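Local coordinates for protein Vng1086c (Halobacterium sp., PDB 2GF4), which is of unknown function but binds a calcium ion, as a helical member of the uncharacterised UPF0058 family in an assembly of four chains, at residues M1-L7 with K46-K52; F31-L37 with H53-L58. All coordinates share one frame; numbering follows the deposited sequence.

How the interactions relate
Both contacts use helix 48-71, whose first turn packs on the start of helix 3-21 in interaction 1 and whose second and third turns pack on the short helix 32-37 in interaction 2. Their centres lie 14 Å apart, and they touch where Leu37 CD2 comes to 3.9 Å from Glu50 O. Residue His10 of helix 3-21 ties them together, since it is hydrogen-bonded both to His51 of interaction 1 and to Tyr34 of interaction 2. The calcium ion, held by Asp38 and Glu40, is about 8 Å from the Lys46 side chain and about 7 Å from that of Tyr34. Each contact also borders other subunits.

Interaction 1 of 2, residues M1-L7 with K46-K52; sequences MHKDELL and KSKSEHK
Two helix starts lie side by side here, the first turns of helices 3-21 and 48-71, running in roughly the same direction with their local axes 10.0 Å apart and inclined by 28°. Leu6 fills the space between them. Its CD2 methyl sits 3.3 Å from Lys48 O and also packs on His51 CB and on Lys52 CG, so one branch touches three residues of the facing turn. The next residue, Leu7, lays its CD2 over the centre of the His51 imidazole in a CH-pi contact, 3.4 Å from the ring centroid and 13° from the normal. The ring itself is fixed in rotation by bonds at both nitrogens, ND1 to His10 and NE2 to the carbonyl of His43.

Two lysines reach across in opposite senses. Lys3, with CG anti to the backbone N (chi1 -174°) and an extended chain, brings NZ to Lys46 O at 2.6 Å from above the carbonyl plane; Val44 O is a second acceptor for this ammonium. Lys48, bent near its end, turns NZ to Met1 O, but the modelled 2.5 Å is too short for its exact length to be trusted. The start of helix 48-71 is closed by Ser47, whose OG accepts from Glu50 N at 3.0 Å, while Glu50 OE1 receives Ser47 N in return. Beyond the pair, Lys52 forms salt bridges with Asp69 and Glu70 of the second subunit. The arrangement is near-parallel helix packing, with a capping box at one N-terminus and a lysine-to-carbonyl bond from Lys3 linking the two helix starts.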
loop_
_atom_site.group_PDB
_atom_site.type_symbol
_atom_site.label_atom_id
_atom_site.label_comp_id
_atom_site.label_asym_id
_atom_site.label_seq_id
_atom_site.Cartn_x
_atom_site.Cartn_y
_atom_site.Cartn_z
HETATM N N MSE A 1 -20.838 -6.396 1.636
HETATM C CA MSE A 1 -20.524 -7.047 0.333
HETATM C C MSE A 1 -20.833 -8.542 0.398
HETATM O O MSE A 1 -20.276 -9.265 1.217
HETATM C CB MSE A 1 -19.048 -6.816 -0.016
HETATM C CG MSE A 1 -18.569 -7.526 -1.271
HETATM SE SE MSE A 1 -16.871 -6.831 -1.896
HETATM C CE MSE A 1 -15.833 -7.112 -0.293
ATOM N N HIS A 2 -21.733 -8.997 -0.466
ATOM C CA HIS A 2 -22.121 -10.407 -0.494
ATOM C C HIS A 2 -21.005 -11.311 -1.005
ATOM O O HIS A 2 -20.042 -10.831 -1.604
ATOM C CB HIS A 2 -23.362 -10.578 -1.363
ATOM C CG HIS A 2 -24.572 -9.899 -0.806
ATOM N ND1 HIS A 2 -25.034 -10.141 0.470
ATOM C CD2 HIS A 2 -25.393 -8.959 -1.334
ATOM C CE1 HIS A 2 -26.085 -9.373 0.707
ATOM N NE2 HIS A 2 -26.323 -8.648 -0.372
ATOM N N LYS A 3 -21.124 -12.616 -0.769
ATOM C CA LYS A 3 -20.088 -13.526 -1.239
ATOM C C LYS A 3 -20.079 -13.603 -2.763
ATOM O O LYS A 3 -19.011 -13.567 -3.374
ATOM C CB LYS A 3 -20.236 -14.926 -0.636
ATOM C CG LYS A 3 -19.058 -15.823 -1.016
ATOM C CD LYS A 3 -18.954 -17.105 -0.202
ATOM C CE LYS A 3 -17.711 -17.885 -0.624
ATOM N NZ LYS A 3 -17.505 -19.136 0.157
ATOM N N ASP A 4 -21.251 -13.713 -3.389
ATOM C CA ASP A 4 -21.279 -13.739 -4.868
ATOM C C ASP A 4 -20.679 -12.440 -5.465
ATOM O O ASP A 4 -20.129 -12.482 -6.567
ATOM C CB ASP A 4 -22.709 -13.888 -5.356
ATOM C CG ASP A 4 -23.239 -15.304 -5.176
ATOM O OD1 ASP A 4 -22.500 -16.167 -4.653
ATOM O OD2 ASP A 4 -24.390 -15.563 -5.551
ATOM N N GLU A 5 -20.829 -11.291 -4.803
ATOM C CA GLU A 5 -20.244 -10.053 -5.344
ATOM C C GLU A 5 -18.723 -10.153 -5.192
ATOM O O GLU A 5 -17.994 -9.772 -6.100
ATOM C CB GLU A 5 -20.750 -8.830 -4.576
ATOM C CG GLU A 5 -22.252 -8.599 -4.750
ATOM C CD GLU A 5 -22.816 -7.548 -3.809
ATOM O OE1 GLU A 5 -22.425 -7.460 -2.619
ATOM O OE2 GLU A 5 -23.710 -6.797 -4.240
ATOM N N LEU A 6 -18.229 -10.656 -4.069
ATOM C CA LEU A 6 -16.787 -10.760 -3.882
ATOM C C LEU A 6 -16.154 -11.749 -4.864
ATOM O O LEU A 6 -15.038 -11.504 -5.334
ATOM C CB LEU A 6 -16.536 -11.170 -2.445
ATOM C CG LEU A 6 -15.109 -11.304 -1.910
ATOM C CD1 LEU A 6 -14.342 -10.013 -1.978
ATOM C CD2 LEU A 6 -15.228 -11.745 -0.497
ATOM N N LEU A 7 -16.833 -12.862 -5.157
ATOM C CA LEU A 7 -16.289 -13.834 -6.115
ATOM C C LEU A 7 -16.185 -13.156 -7.481
ATOM O O LEU A 7 -15.167 -13.310 -8.162
ATOM C CB LEU A 7 -17.195 -15.079 -6.206
ATOM C CG LEU A 7 -17.168 -15.932 -4.900
ATOM C CD1 LEU A 7 -18.185 -17.026 -5.013
ATOM C CD2 LEU A 7 -15.801 -16.546 -4.618
ATOM N N LYS A 46 -14.159 -21.500 -0.659
ATOM C CA LYS A 46 -13.283 -20.921 0.350
ATOM C C LYS A 46 -13.968 -19.679 0.956
ATOM O O LYS A 46 -14.921 -19.118 0.373
ATOM C CB LYS A 46 -11.943 -20.576 -0.261
ATOM C CG LYS A 46 -11.104 -21.801 -0.499
ATOM C CD LYS A 46 -9.836 -21.399 -1.203
ATOM C CE LYS A 46 -8.999 -22.622 -1.352
ATOM N NZ LYS A 46 -7.627 -22.269 -1.689
ATOM N N SER A 47 -13.486 -19.249 2.102
ATOM C CA SER A 47 -14.099 -18.142 2.832
ATOM C C SER A 47 -14.140 -16.744 2.221
ATOM O O SER A 47 -13.370 -16.427 1.311
ATOM C CB SER A 47 -13.459 -18.063 4.234
ATOM O OG SER A 47 -12.164 -17.435 4.223
ATOM N N LYS A 48 -15.101 -15.943 2.668
ATOM C CA LYS A 48 -15.195 -14.551 2.233
ATOM C C LYS A 48 -13.849 -13.901 2.566
ATOM O O LYS A 48 -13.342 -13.093 1.790
ATOM C CB LYS A 48 -16.257 -13.834 3.034
ATOM C CG LYS A 48 -17.561 -13.721 2.322
ATOM C CD LYS A 48 -18.507 -12.942 3.219
ATOM C CE LYS A 48 -19.257 -11.876 2.428
ATOM N NZ LYS A 48 -19.478 -10.576 3.148
ATOM N N SER A 49 -13.270 -14.238 3.721
ATOM C CA SER A 49 -11.998 -13.653 4.143
ATOM C C SER A 49 -10.831 -14.007 3.230
ATOM O O SER A 49 -9.958 -13.162 2.994
ATOM C CB SER A 49 -11.708 -14.105 5.564
ATOM O OG SER A 49 -10.373 -13.787 5.923
ATOM N N GLU A 50 -10.801 -15.247 2.735
ATOM C CA GLU A 50 -9.741 -15.656 1.826
ATOM C C GLU A 50 -9.938 -14.896 0.509
ATOM O O GLU A 50 -8.958 -14.483 -0.102
ATOM C CB GLU A 50 -9.820 -17.171 1.588
ATOM C CG GLU A 50 -9.401 -17.943 2.848
ATOM C CD GLU A 50 -9.606 -19.440 2.771
ATOM O OE1 GLU A 50 -10.763 -19.911 2.829
ATOM O OE2 GLU A 50 -8.615 -20.180 2.665
ATOM N N HIS A 51 -11.179 -14.679 0.074
ATOM C CA HIS A 51 -11.373 -13.969 -1.187
ATOM C C HIS A 51 -11.057 -12.498 -1.084
ATOM O O HIS A 51 -10.547 -11.924 -2.049
ATOM C CB HIS A 51 -12.767 -14.240 -1.691
ATOM C CG HIS A 51 -12.862 -15.581 -2.367
ATOM N ND1 HIS A 51 -12.319 -15.823 -3.610
ATOM C CD2 HIS A 51 -13.377 -16.758 -1.947
ATOM C CE1 HIS A 51 -12.494 -17.088 -3.921
ATOM N NE2 HIS A 51 -13.137 -17.673 -2.935
ATOM N N LYS A 52 -11.348 -11.892 0.066
ATOM C CA LYS A 52 -11.018 -10.482 0.301
ATOM C C LYS A 52 -9.506 -10.354 0.263
ATOM O O LYS A 52 -8.990 -9.412 -0.322
ATOM C CB LYS A 52 -11.471 -10.052 1.680
ATOM C CG LYS A 52 -12.939 -9.805 1.720
ATOM C CD LYS A 52 -13.277 -9.051 2.967
ATOM C CE LYS A 52 -14.299 -9.836 3.721
ATOM N NZ LYS A 52 -14.217 -9.574 5.173
#

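Interaction 2 of 2, residues F31-L37 with H53-L58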
loop_
_atom_site.group_PDB
_atom_site.type_symbol
_atom_site.label_atom_id
_atom_site.label_comp_id
_atom_site.label_asym_id
_atom_site.label_seq_id
_atom_site.Cartn_x
_atom_site.Cartn_y
_atom_site.Cartn_z
ATOM N N PHE A 31 2.736 -10.445 -9.474
ATOM C CA PHE A 31 1.715 -10.973 -8.603
ATOM C C PHE A 31 2.177 -12.157 -7.815
ATOM O O PHE A 31 1.353 -12.994 -7.439
ATOM C CB PHE A 31 0.491 -11.307 -9.436
ATOM C CG PHE A 31 -0.059 -10.122 -10.146
ATOM C CD1 PHE A 31 0.340 -9.813 -11.429
ATOM C CD2 PHE A 31 -0.974 -9.299 -9.523
ATOM C CE1 PHE A 31 -0.161 -8.716 -12.060
ATOM C CE2 PHE A 31 -1.465 -8.205 -10.165
ATOM C CZ PHE A 31 -1.062 -7.919 -11.429
ATOM N N ALA A 32 3.445 -12.227 -7.496
ATOM C CA ALA A 32 3.874 -13.405 -6.780
ATOM C C ALA A 32 3.296 -13.583 -5.405
ATOM O O ALA A 32 3.178 -14.726 -4.963
ATOM C CB ALA A 32 5.311 -13.450 -6.737
ATOM N N ALA A 33 2.915 -12.511 -4.724
ATOM C CA ALA A 33 2.297 -12.716 -3.425
ATOM C C ALA A 33 0.880 -13.279 -3.586
ATOM O O ALA A 33 0.479 -14.112 -2.769
ATOM C CB ALA A 33 2.234 -11.475 -2.727
ATOM N N TYR A 34 0.111 -12.825 -4.580
ATOM C CA TYR A 34 -1.222 -13.381 -4.772
ATOM C C TYR A 34 -1.085 -14.883 -5.045
ATOM O O TYR A 34 -1.860 -15.645 -4.486
ATOM C CB TYR A 34 -1.907 -12.708 -5.953
ATOM C CG TYR A 34 -3.119 -13.432 -6.455
ATOM C CD1 TYR A 34 -4.348 -13.301 -5.820
ATOM C CD2 TYR A 34 -3.043 -14.211 -7.601
ATOM C CE1 TYR A 34 -5.452 -13.913 -6.317
ATOM C CE2 TYR A 34 -4.140 -14.831 -8.095
ATOM C CZ TYR A 34 -5.332 -14.668 -7.449
ATOM O OH TYR A 34 -6.438 -15.302 -7.923
ATOM N N GLU A 35 -0.123 -15.321 -5.860
ATOM C CA GLU A 35 -0.008 -16.755 -6.139
ATOM C C GLU A 35 0.361 -17.564 -4.896
ATOM O O GLU A 35 -0.026 -18.723 -4.801
ATOM C CB GLU A 35 0.999 -16.975 -7.258
ATOM C CG GLU A 35 0.702 -16.152 -8.515
ATOM C CD GLU A 35 -0.406 -16.735 -9.351
ATOM O OE1 GLU A 35 -0.776 -17.900 -9.106
ATOM O OE2 GLU A 35 -0.921 -16.067 -10.279
ATOM N N GLU A 36 1.099 -16.983 -3.952
ATOM C CA GLU A 36 1.421 -17.711 -2.727
ATOM C C GLU A 36 0.151 -17.996 -1.950
ATOM O O GLU A 36 0.072 -19.013 -1.278
ATOM C CB GLU A 36 2.316 -16.887 -1.824
ATOM C CG GLU A 36 3.675 -16.663 -2.398
ATOM C CD GLU A 36 4.553 -15.849 -1.478
ATOM O OE1 GLU A 36 4.214 -15.683 -0.280
ATOM O OE2 GLU A 36 5.610 -15.375 -1.939
ATOM N N LEU A 37 -0.829 -17.106 -1.994
ATOM C CA LEU A 37 -2.046 -17.349 -1.245
ATOM C C LEU A 37 -2.807 -18.580 -1.756
ATOM O O LEU A 37 -3.446 -19.274 -0.971
ATOM C CB LEU A 37 -2.933 -16.106 -1.348
ATOM C CG LEU A 37 -4.351 -16.231 -0.782
ATOM C CD1 LEU A 37 -4.233 -16.445 0.664
ATOM C CD2 LEU A 37 -5.161 -15.010 -1.038
ATOM N N HIS A 53 -8.804 -11.298 0.899
ATOM C CA HIS A 53 -7.351 -11.304 0.962
ATOM C C HIS A 53 -6.828 -11.399 -0.457
ATOM O O HIS A 53 -5.910 -10.660 -0.804
ATOM C CB HIS A 53 -6.914 -12.505 1.787
ATOM C CG HIS A 53 -5.446 -12.546 2.132
ATOM N ND1 HIS A 53 -4.539 -11.585 1.743
ATOM C CD2 HIS A 53 -4.745 -13.455 2.848
ATOM C CE1 HIS A 53 -3.345 -11.903 2.204
ATOM N NE2 HIS A 53 -3.444 -13.030 2.876
ATOM N N ALA A 54 -7.396 -12.275 -1.284
ATOM C CA ALA A 54 -6.906 -12.390 -2.655
ATOM C C ALA A 54 -7.150 -11.106 -3.432
ATOM O O ALA A 54 -6.291 -10.709 -4.214
ATOM C CB ALA A 54 -7.588 -13.566 -3.374
ATOM N N VAL A 55 -8.273 -10.438 -3.242
ATOM C CA VAL A 55 -8.476 -9.205 -3.994
ATOM C C VAL A 55 -7.494 -8.145 -3.495
ATOM O O VAL A 55 -6.981 -7.362 -4.295
ATOM C CB VAL A 55 -9.916 -8.770 -3.880
ATOM C CG1 VAL A 55 -10.074 -7.381 -4.397
ATOM C CG2 VAL A 55 -10.750 -9.709 -4.727
ATOM N N PHE A 56 -7.238 -8.128 -2.191
ATOM C CA PHE A 56 -6.260 -7.204 -1.607
ATOM C C PHE A 56 -4.902 -7.405 -2.288
ATOM O O PHE A 56 -4.288 -6.442 -2.750
ATOM C CB PHE A 56 -6.118 -7.529 -0.123
ATOM C CG PHE A 56 -5.105 -6.692 0.566
ATOM C CD1 PHE A 56 -3.787 -7.099 0.663
ATOM C CD2 PHE A 56 -5.480 -5.509 1.173
ATOM C CE1 PHE A 56 -2.868 -6.314 1.308
ATOM C CE2 PHE A 56 -4.560 -4.731 1.813
ATOM C CZ PHE A 56 -3.263 -5.136 1.895
ATOM N N LEU A 57 -4.419 -8.645 -2.351
ATOM C CA LEU A 57 -3.124 -8.884 -2.966
ATOM C C LEU A 57 -3.046 -8.464 -4.422
ATOM O O LEU A 57 -1.978 -8.033 -4.878
ATOM C CB LEU A 57 -2.771 -10.353 -2.820
ATOM C CG LEU A 57 -2.413 -10.688 -1.365
ATOM C CD1 LEU A 57 -2.291 -12.170 -1.266
ATOM C CD2 LEU A 57 -1.114 -10.004 -0.941
ATOM N N LEU A 58 -4.159 -8.601 -5.151
ATOM C CA LEU A 58 -4.205 -8.226 -6.573
ATOM C C LEU A 58 -4.177 -6.714 -6.735
ATOM O O LEU A 58 -3.422 -6.207 -7.569
ATOM C CB LEU A 58 -5.479 -8.766 -7.223
ATOM C CG LEU A 58 -5.502 -10.282 -7.405
ATOM C CD1 LEU A 58 -6.790 -10.707 -7.994
ATOM C CD2 LEU A 58 -4.414 -10.675 -8.302
#
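Tyr34 turns its CG anti to the backbone N (chi1 165°), and Leu58 turns its own anti to the carbonyl carbon; together these rotations bring a leucine methyl over the phenol ring. Leu58 CD2 stands 3.6 Å from the ring centroid and 16° from the normal, displaced toward the rim, in a CH-pi contact. Along the same ring, Tyr34 CE1 rests 3.7 Å from Ala54 CB, while Leu57 CB lies near the ring plane at its edge. The hydroxyl is hydrogen-bonded to His10, so the ring, rooted in helix 32-37, packs on helix 48-71 and is bonded at its far end to helix 3-21.

One turn later, Leu37 packs on the facing helix. Its CD2 reaches the backbone, 3.5 Å from Ala54 CA, and lies over one face of the His53 imidazole, toward its rim; CD2 of that ring is met by Leu37 CD1 at 3.7 Å. His53 also contacts the third subunit: NE2 is hydrogen-bonded to Glu68 of that subunit, and the ring stacks on its Phe71. Leu57 packs on helix 32-37, with its CD1 at 3.7 Å from Ala33 O and against Leu37 CB. At the start of the short helix, Phe31 brings CD2 to 3.9 Å from Leu58 CD2, the two side chains meeting at about a right angle.

No hydrogen bond joins the segments. With local axes 8.7 Å apart at 163°, this is close antiparallel helix packing through leucine, alanine and aromatic side chains, immediately before the calcium-binding residues Asp38 and Glu40.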